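Local structure of flower-specific gamma-thionin-like protein/acidic protein (Solanum lycopersicum, 4UJ0) at residues P8-P13 and I27-T32; S20-Y25 and R41-T46. The protein binds phosphatidylinositol 4,5-bisphosphate as a secreted plant defensin, through a dimeric cationic grip, and thereby mediates cell lysis. All blocks are in the same frame, centred on the assembly; numbering follows the deposited sequence.

Contact 1. Residues P8-P13 and I27-T32; sequences PSQTFP and IKEKFT
Glu29 reaches across to the 8-13 loop and sinks its carboxylate among the donors of Ser9, Gln10 and Thr11. The tight part lies round OE2. Ser9 OG gives its proton to Glu29 OE2 at 2.6 Å along the syn lone pair, while Thr11 OG1, 2.7 Å from the same Glu29 OE2, comes in from above the carboxylate plane, 39° out of it. The backbone N of Thr11 adds a third donor to this oxygen, at 3.1 Å and further from the plane. Thr11 and Glu29 approach from opposite directions, and the methyl CG2 of Thr11 adds a light contact 3.7 Å from Glu29 OE2. Beside it Glu29 OE1 takes the N-H of Gln10 at 2.9 Å, nearly straight at 173°. Four bonds therefore fix both the position and the rotation of the carboxylate, and so many donors would be expected to favour its ionised form. A carboxylate suits the place because its two oxygens can serve backbone and hydroxyl donors together.

The chain turn that offers these donors is an ST motif: Ser9 OG, with its chi1 of 172° placing it anti to its own N, also accepts from Phe12 N at 2.9 Å. Glu29 stands just where the helix 19-28 ends, in the Schellman motif whose C-prime residue, Lys30, has positive phi; an extended chain carries its carboxylate from there to the loop.

Packing is thinner toward solvent, on the side of exposed Gln10. There a water donates a hydrogen bond to Glu29 OE1, 2.6 Å away. Gln10 was modelled in two conformers, and in one of them the same water bridges to its amide OE1, a less certain link.

Contact 2. Residues S20-Y25 and R41-T46; sequences SSCRKY and RKCLCT
Cys22 of the helix 19-28 and Cys43 of the strand 43-48 are joined by a disulfide, SG to SG 2.0 Å, where their CA atoms come within 5.4 Å of each other. Both cysteines adopt the same first torsion: chi1 is 172° in each, which sets the sulfur opposite the backbone N and beside the carbonyl carbon. The two halves then meet with a chi3 of 84°, close to the 90° that an unstrained disulfide prefers. Both residues are buried, and cysteine suits this place because two short side chains can bring helix and sheet closer than bulky apolar ones would allow. Cys22 SG also lies 3.6 Å from Leu44 N, so the bridge lies against the strand backbone.

The neighbouring side chains diverge from the bridge. Arg23 points off the far side of the helix, and Leu44 off the far side of the strand. Tyr25 starts toward the strand, but its ring leads away to meet Phe12 edge-to-face. One helical turn on from Cys22, Cys26 pairs with Cys45, two residues along the strand from Cys43. Two cysteines one turn apart on a helix, bridged to two alternate cysteines on a strand, form the cysteine-stabilised alpha-beta motif of plant defensins.

From the N terminus, strand 4-8 runs into the loop that begins contact 1; at the end of helix 19-28 the chain comes back to that loop through 27-32, closing a loop that holds most of the helix. Contact 2 starts inside this span, at 20-25, and closes only after strand 33-36, when the chain returns along 43-48. The two closures therefore cross, with alternating segments, and share the helix: contact 1 ties its C-terminal end to the loop after the first strand, contact 2 its first half to the central strand. They touch directly, since Ser9 N lies 2.9 Å from Cys43 O and Thr32 N 2.9 Å from Thr46 O, both probable hydrogen bonds.

Contact 1. Residues P8-P13 and I27-T32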
ATOM      1  N   PRO A   8      -1.882  -4.673  -4.703  1.00 19.89           N
ATOM      2  CA  PRO A   8      -2.145  -3.273  -5.045  1.00 21.78           C
ATOM      3  C   PRO A   8      -3.381  -2.764  -4.322  1.00 20.41           C
ATOM      4  O   PRO A   8      -4.371  -3.475  -4.182  1.00 19.98           O
ATOM      5  CB  PRO A   8      -2.362  -3.311  -6.568  1.00 26.58           C
ATOM      6  CG  PRO A   8      -2.747  -4.714  -6.874  1.00 32.91           C
ATOM      7  CD  PRO A   8      -2.010  -5.568  -5.869  1.00 28.76           C
ATOM      8  N   SER A   9      -3.316  -1.521  -3.886  1.00 14.40           N
ATOM      9  CA  SER A   9      -4.422  -0.901  -3.181  1.00 15.35           C
ATOM     10  C   SER A   9      -5.617  -0.757  -4.095  1.00 17.26           C
ATOM     11  O   SER A   9      -5.486  -0.339  -5.244  1.00 20.44           O
ATOM     12  CB  SER A   9      -4.038   0.495  -2.720  1.00 17.04           C
ATOM     13  OG  SER A   9      -5.181   1.146  -2.191  1.00 15.81           O
ATOM     14  N   GLN A  10      -6.795  -1.074  -3.586  0.56 14.98           N
ATOM     15  CA  GLN A  10      -7.997  -0.905  -4.388  0.56 14.82           C
ATOM     16  C   GLN A  10      -8.622   0.471  -4.209  0.56 15.68           C
ATOM     17  O   GLN A  10      -9.457   0.872  -5.019  0.56 15.99           O
ATOM     18  CB  GLN A  10      -9.028  -1.982  -4.058  0.56 18.09           C
ATOM     19  CG  GLN A  10      -8.574  -3.406  -4.363  0.56 24.74           C
ATOM     20  CD  GLN A  10      -9.702  -4.408  -4.256  0.56 29.64           C
ATOM     21  OE1 GLN A  10      -9.988  -4.929  -3.173  0.56 28.88           O
ATOM     22  NE2 GLN A  10     -10.357  -4.687  -5.382  0.56 34.50           N
ATOM     23  N   THR A  11      -8.206   1.199  -3.170  1.00 15.46           N
ATOM     24  CA  THR A  11      -8.849   2.463  -2.829  1.00 15.59           C
ATOM     25  C   THR A  11      -7.951   3.695  -2.956  1.00 16.91           C
ATOM     26  O   THR A  11      -8.456   4.816  -2.922  1.00 17.43           O
ATOM     27  CB  THR A  11      -9.440   2.429  -1.405  1.00 16.81           C
ATOM     28  OG1 THR A  11      -8.399   2.416  -0.425  1.00 17.95           O
ATOM     29  CG2 THR A  11     -10.343   1.209  -1.227  1.00 18.72           C
ATOM     30  N   PHE A  12      -6.640   3.500  -3.085  1.00 15.35           N
ATOM     31  CA  PHE A  12      -5.747   4.641  -3.222  1.00 15.21           C
ATOM     32  C   PHE A  12      -5.963   5.360  -4.552  1.00 13.59           C
ATOM     33  O   PHE A  12      -5.920   4.744  -5.616  1.00 16.34           O
ATOM     34  CB  PHE A  12      -4.299   4.197  -3.135  1.00 17.40           C
ATOM     35  CG  PHE A  12      -3.340   5.342  -3.132  1.00 17.03           C
ATOM     36  CD1 PHE A  12      -3.000   5.960  -1.953  1.00 18.13           C
ATOM     37  CD2 PHE A  12      -2.823   5.845  -4.325  1.00 17.60           C
ATOM     38  CE1 PHE A  12      -2.131   7.041  -1.948  1.00 20.75           C
ATOM     39  CE2 PHE A  12      -1.926   6.908  -4.317  1.00 17.75           C
ATOM     40  CZ  PHE A  12      -1.599   7.518  -3.138  1.00 21.48           C
ATOM     41  N   PRO A  13      -6.209   6.676  -4.507  1.00 16.81           N
ATOM     42  CA  PRO A  13      -6.437   7.404  -5.757  1.00 14.39           C
ATOM     43  C   PRO A  13      -5.177   7.972  -6.404  1.00 20.06           C
ATOM     44  O   PRO A  13      -4.384   8.644  -5.749  1.00 21.75           O
ATOM     45  CB  PRO A  13      -7.363   8.544  -5.327  1.00 22.16           C
ATOM     46  CG  PRO A  13      -7.004   8.790  -3.892  1.00 26.63           C
ATOM     47  CD  PRO A  13      -6.535   7.478  -3.312  1.00 19.62           C
ATOM     48  N   ILE A  27      -4.399   0.418   5.440  1.00 19.92           N
ATOM     49  CA  ILE A  27      -4.884  -0.043   6.729  1.00 19.73           C
ATOM     50  C   ILE A  27      -6.408  -0.089   6.746  1.00 22.69           C
ATOM     51  O   ILE A  27      -7.003  -1.002   7.356  1.00 23.77           O
ATOM     52  CB  ILE A  27      -4.310   0.825   7.858  1.00 21.28           C
ATOM     53  CG1 ILE A  27      -2.823   0.499   7.988  1.00 20.83           C
ATOM     54  CG2 ILE A  27      -5.039   0.576   9.196  1.00 24.49           C
ATOM     55  CD1 ILE A  27      -2.033   1.501   8.821  1.00 28.58           C
ATOM     56  N   LYS A  28      -7.044   0.853   6.047  1.00 17.43           N
ATOM     57  CA  LYS A  28      -8.498   0.870   5.965  1.00 22.28           C
ATOM     58  C   LYS A  28      -8.987  -0.329   5.148  1.00 24.49           C
ATOM     59  O   LYS A  28     -10.113  -0.797   5.330  1.00 29.20           O
ATOM     60  CB  LYS A  28      -9.007   2.184   5.362  1.00 29.52           C
ATOM     61  CG  LYS A  28      -8.754   3.399   6.233  1.00 38.20           C
ATOM     62  CD  LYS A  28      -9.455   4.643   5.675  1.00 44.59           C
ATOM     63  CE  LYS A  28      -9.336   5.819   6.639  1.00 50.20           C
ATOM     64  NZ  LYS A  28     -10.020   7.040   6.108  1.00 57.91           N
ATOM     65  N   GLU A  29      -8.137  -0.807   4.248  1.00 24.56           N
ATOM     66  CA  GLU A  29      -8.388  -2.018   3.456  1.00 23.27           C
ATOM     67  C   GLU A  29      -8.050  -3.312   4.219  1.00 22.21           C
ATOM     68  O   GLU A  29      -8.046  -4.392   3.637  1.00 21.60           O
ATOM     69  CB  GLU A  29      -7.593  -1.967   2.142  1.00 19.11           C
ATOM     70  CG  GLU A  29      -8.128  -0.956   1.124  1.00 23.01           C
ATOM     71  CD  GLU A  29      -7.311  -0.888  -0.163  1.00 23.61           C
ATOM     72  OE1 GLU A  29      -7.128  -1.929  -0.851  1.00 18.21           O
ATOM     73  OE2 GLU A  29      -6.854   0.227  -0.497  1.00 22.05           O
ATOM     74  N   LYS A  30      -7.756  -3.198   5.512  1.00 22.25           N
ATOM     75  CA  LYS A  30      -7.474  -4.357   6.378  1.00 23.20           C
ATOM     76  C   LYS A  30      -6.094  -4.994   6.130  1.00 20.26           C
ATOM     77  O   LYS A  30      -5.873  -6.168   6.431  1.00 22.61           O
ATOM     78  CB  LYS A  30      -8.572  -5.430   6.260  1.00 29.62           C
ATOM     79  CG  LYS A  30      -9.985  -4.928   6.514  1.00 39.92           C
ATOM     80  CD  LYS A  30     -10.089  -4.240   7.864  1.00 49.59           C
ATOM     81  CE  LYS A  30     -11.541  -4.092   8.304  1.00 61.01           C
ATOM     82  NZ  LYS A  30     -12.121  -5.386   8.788  1.00 65.80           N
ATOM     83  N   PHE A  31      -5.170  -4.204   5.603  1.00 16.15           N
ATOM     84  CA  PHE A  31      -3.767  -4.547   5.583  1.00 14.26           C
ATOM     85  C   PHE A  31      -3.127  -3.907   6.799  1.00 16.79           C
ATOM     86  O   PHE A  31      -3.781  -3.160   7.531  1.00 19.13           O
ATOM     87  CB  PHE A  31      -3.116  -4.075   4.277  1.00 14.91           C
ATOM     88  CG  PHE A  31      -3.574  -4.855   3.068  1.00 14.66           C
ATOM     89  CD1 PHE A  31      -4.784  -4.559   2.473  1.00 15.52           C
ATOM     90  CD2 PHE A  31      -2.805  -5.867   2.537  1.00 15.71           C
ATOM     91  CE1 PHE A  31      -5.228  -5.273   1.360  1.00 21.28           C
ATOM     92  CE2 PHE A  31      -3.234  -6.583   1.407  1.00 18.47           C
ATOM     93  CZ  PHE A  31      -4.448  -6.278   0.827  1.00 19.23           C
ATOM     94  N   THR A  32      -1.855  -4.204   7.035  1.00 13.16           N
ATOM     95  CA  THR A  32      -1.179  -3.696   8.221  1.00 16.17           C
ATOM     96  C   THR A  32      -0.208  -2.591   7.889  1.00 14.78           C
ATOM     97  O   THR A  32       0.429  -2.027   8.778  1.00 19.00           O
ATOM     98  CB  THR A  32      -0.426  -4.804   8.997  1.00 17.49           C
ATOM     99  OG1 THR A  32       0.675  -5.284   8.219  1.00 16.43           O
ATOM    100  CG2 THR A  32      -1.378  -5.944   9.348  1.00 21.29           C
TER
HETATM  101  O   HOH W   1      -8.854  -3.932  -0.694  1.00 32.26           O

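Contact 2. Residues S20-Y25 and R41-T46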
ATOM      1  N   SER A  20       3.166   7.457   3.371  1.00 30.98           N
ATOM      2  CA  SER A  20       2.296   7.656   4.530  1.00 35.45           C
ATOM      3  C   SER A  20       0.827   7.681   4.131  1.00 28.42           C
ATOM      4  O   SER A  20      -0.031   7.191   4.866  1.00 27.39           O
ATOM      5  CB  SER A  20       2.671   8.937   5.295  1.00 42.32           C
ATOM      6  OG  SER A  20       2.752  10.062   4.434  1.00 42.94           O
ATOM      7  N   SER A  21       0.543   8.234   2.962  1.00 28.12           N
ATOM      8  CA  SER A  21      -0.822   8.317   2.456  1.00 26.60           C
ATOM      9  C   SER A  21      -1.300   6.921   2.036  1.00 22.65           C
ATOM     10  O   SER A  21      -2.393   6.488   2.388  1.00 25.81           O
ATOM     11  CB  SER A  21      -0.863   9.287   1.283  1.00 34.02           C
ATOM     12  OG  SER A  21      -2.144   9.316   0.691  1.00 31.21           O
ATOM     13  N   CYS A  22      -0.460   6.221   1.289  1.00 21.35           N
ATOM     14  CA  CYS A  22      -0.749   4.850   0.875  1.00 18.56           C
ATOM     15  C   CYS A  22      -1.026   3.973   2.114  1.00 17.75           C
ATOM     16  O   CYS A  22      -1.986   3.195   2.157  1.00 17.06           O
ATOM     17  CB  CYS A  22       0.452   4.303   0.090  1.00 26.86           C
ATOM     18  SG  CYS A  22       0.390   2.539  -0.327  1.00 18.82           S
ATOM     19  N   ARG A  23      -0.159   4.072   3.104  1.00 20.05           N
ATOM     20  CA  ARG A  23      -0.300   3.279   4.318  1.00 20.03           C
ATOM     21  C   ARG A  23      -1.706   3.468   4.916  1.00 24.05           C
ATOM     22  O   ARG A  23      -2.346   2.494   5.342  1.00 21.21           O
ATOM     23  CB  ARG A  23       0.779   3.679   5.321  1.00 26.48           C
ATOM     24  CG  ARG A  23       0.810   2.865   6.601  1.00 27.39           C
ATOM     25  CD  ARG A  23       1.860   3.400   7.554  1.00 38.69           C
ATOM     26  NE  ARG A  23       3.108   3.718   6.856  1.00 48.74           N
ATOM     27  CZ  ARG A  23       3.789   4.860   6.982  1.00 55.58           C
ATOM     28  NH1 ARG A  23       3.370   5.834   7.788  1.00 60.49           N
ATOM     29  NH2 ARG A  23       4.913   5.034   6.293  1.00 53.15           N
ATOM     30  N   LYS A  24      -2.191   4.712   4.938  1.00 22.66           N
ATOM     31  CA  LYS A  24      -3.475   5.011   5.554  1.00 25.75           C
ATOM     32  C   LYS A  24      -4.603   4.303   4.815  1.00 24.56           C
ATOM     33  O   LYS A  24      -5.453   3.666   5.433  1.00 24.66           O
ATOM     34  CB  LYS A  24      -3.742   6.520   5.554  1.00 35.50           C
ATOM     35  CG  LYS A  24      -4.983   6.906   6.351  1.00 44.75           C
ATOM     36  CD  LYS A  24      -5.310   8.397   6.244  1.00 52.76           C
ATOM     37  CE  LYS A  24      -5.606   8.800   4.808  1.00 57.70           C
ATOM     38  NZ  LYS A  24      -6.674   7.963   4.172  1.00 64.19           N
ATOM     39  N   TYR A  25      -4.605   4.417   3.493  1.00 17.18           N
ATOM     40  CA  TYR A  25      -5.592   3.715   2.673  1.00 17.99           C
ATOM     41  C   TYR A  25      -5.497   2.202   2.892  1.00 15.63           C
ATOM     42  O   TYR A  25      -6.513   1.516   3.047  1.00 18.99           O
ATOM     43  CB  TYR A  25      -5.411   4.043   1.180  1.00 17.64           C
ATOM     44  CG  TYR A  25      -5.959   5.392   0.753  1.00 19.32           C
ATOM     45  CD1 TYR A  25      -5.165   6.536   0.804  1.00 21.03           C
ATOM     46  CD2 TYR A  25      -7.257   5.521   0.306  1.00 20.28           C
ATOM     47  CE1 TYR A  25      -5.654   7.752   0.430  1.00 23.33           C
ATOM     48  CE2 TYR A  25      -7.755   6.738  -0.096  1.00 22.28           C
ATOM     49  CZ  TYR A  25      -6.947   7.856  -0.028  1.00 23.20           C
ATOM     50  OH  TYR A  25      -7.425   9.077  -0.397  1.00 26.84           O
ATOM     51  N   ARG A  41       4.779   3.926  -9.239  1.00 33.94           N
ATOM     52  CA  ARG A  41       3.991   4.879  -8.468  1.00 28.21           C
ATOM     53  C   ARG A  41       2.603   4.333  -8.123  1.00 35.38           C
ATOM     54  O   ARG A  41       1.610   5.061  -8.195  1.00 29.20           O
ATOM     55  CB  ARG A  41       3.844   6.191  -9.236  1.00 30.63           C
ATOM     56  CG  ARG A  41       5.149   6.931  -9.538  1.00 34.55           C
ATOM     57  CD  ARG A  41       5.807   7.404  -8.268  1.00 33.38           C
ATOM     58  NE  ARG A  41       7.071   8.091  -8.497  1.00 37.44           N
ATOM     59  CZ  ARG A  41       8.020   8.222  -7.575  1.00 45.96           C
ATOM     60  NH1 ARG A  41       7.854   7.714  -6.359  1.00 49.12           N
ATOM     61  NH2 ARG A  41       9.138   8.856  -7.869  1.00 58.12           N
ATOM     62  N   LYS A  42       2.544   3.053  -7.764  1.00 35.19           N
ATOM     63  CA  LYS A  42       1.316   2.440  -7.261  1.00 29.70           C
ATOM     64  C   LYS A  42       1.413   2.334  -5.756  1.00 21.38           C
ATOM     65  O   LYS A  42       2.501   2.169  -5.205  1.00 25.26           O
ATOM     66  CB  LYS A  42       1.107   1.045  -7.871  1.00 31.73           C
ATOM     67  CG  LYS A  42       0.583   1.066  -9.308  1.00 41.43           C
ATOM     68  CD  LYS A  42      -0.700   1.871  -9.385  1.00 44.33           C
ATOM     69  CE  LYS A  42      -1.511   1.575 -10.627  1.00 54.78           C
ATOM     70  NZ  LYS A  42      -2.856   2.229 -10.546  1.00 63.26           N
ATOM     71  N   CYS A  43       0.270   2.420  -5.081  1.00 18.55           N
ATOM     72  CA  CYS A  43       0.197   2.110  -3.655  1.00 16.51           C
ATOM     73  C   CYS A  43       0.079   0.595  -3.473  1.00 17.60           C
ATOM     74  O   CYS A  43      -0.856  -0.032  -3.990  1.00 16.69           O
ATOM     75  CB  CYS A  43      -0.992   2.822  -3.024  1.00 17.20           C
ATOM     76  SG  CYS A  43      -1.368   2.379  -1.340  1.00 15.78           S
ATOM     77  N   LEU A  44       1.050   0.019  -2.764  1.00 14.25           N
ATOM     78  CA  LEU A  44       1.115  -1.428  -2.523  1.00 17.56           C
ATOM     79  C   LEU A  44       0.837  -1.694  -1.059  1.00 16.91           C
ATOM     80  O   LEU A  44       1.568  -1.229  -0.192  1.00 18.50           O
ATOM     81  CB  LEU A  44       2.500  -1.979  -2.883  1.00 17.71           C
ATOM     82  CG  LEU A  44       2.898  -1.750  -4.342  1.00 25.31           C
ATOM     83  CD1 LEU A  44       4.270  -2.366  -4.648  1.00 30.99           C
ATOM     84  CD2 LEU A  44       1.828  -2.320  -5.257  1.00 27.18           C
ATOM     85  N   CYS A  45      -0.234  -2.426  -0.791  1.00 15.18           N
ATOM     86  CA  CYS A  45      -0.607  -2.741   0.581  1.00 15.37           C
ATOM     87  C   CYS A  45       0.101  -4.004   1.026  1.00 13.47           C
ATOM     88  O   CYS A  45       0.280  -4.917   0.230  1.00 15.50           O
ATOM     89  CB  CYS A  45      -2.113  -2.936   0.683  1.00 15.52           C
ATOM     90  SG  CYS A  45      -3.100  -1.487   0.218  1.00 16.87           S
ATOM     91  N   THR A  46       0.457  -4.046   2.309  1.00 13.91           N
ATOM     92  CA  THR A  46       1.208  -5.151   2.869  1.00 16.66           C
ATOM     93  C   THR A  46       0.584  -5.690   4.158  1.00 16.97           C
ATOM     94  O   THR A  46       0.031  -4.941   4.976  1.00 15.60           O
ATOM     95  CB  THR A  46       2.670  -4.715   3.141  1.00 17.77           C
ATOM     96  OG1 THR A  46       2.681  -3.522   3.952  1.00 17.50           O
ATOM     97  CG2 THR A  46       3.387  -4.441   1.816  1.00 19.10           C
TER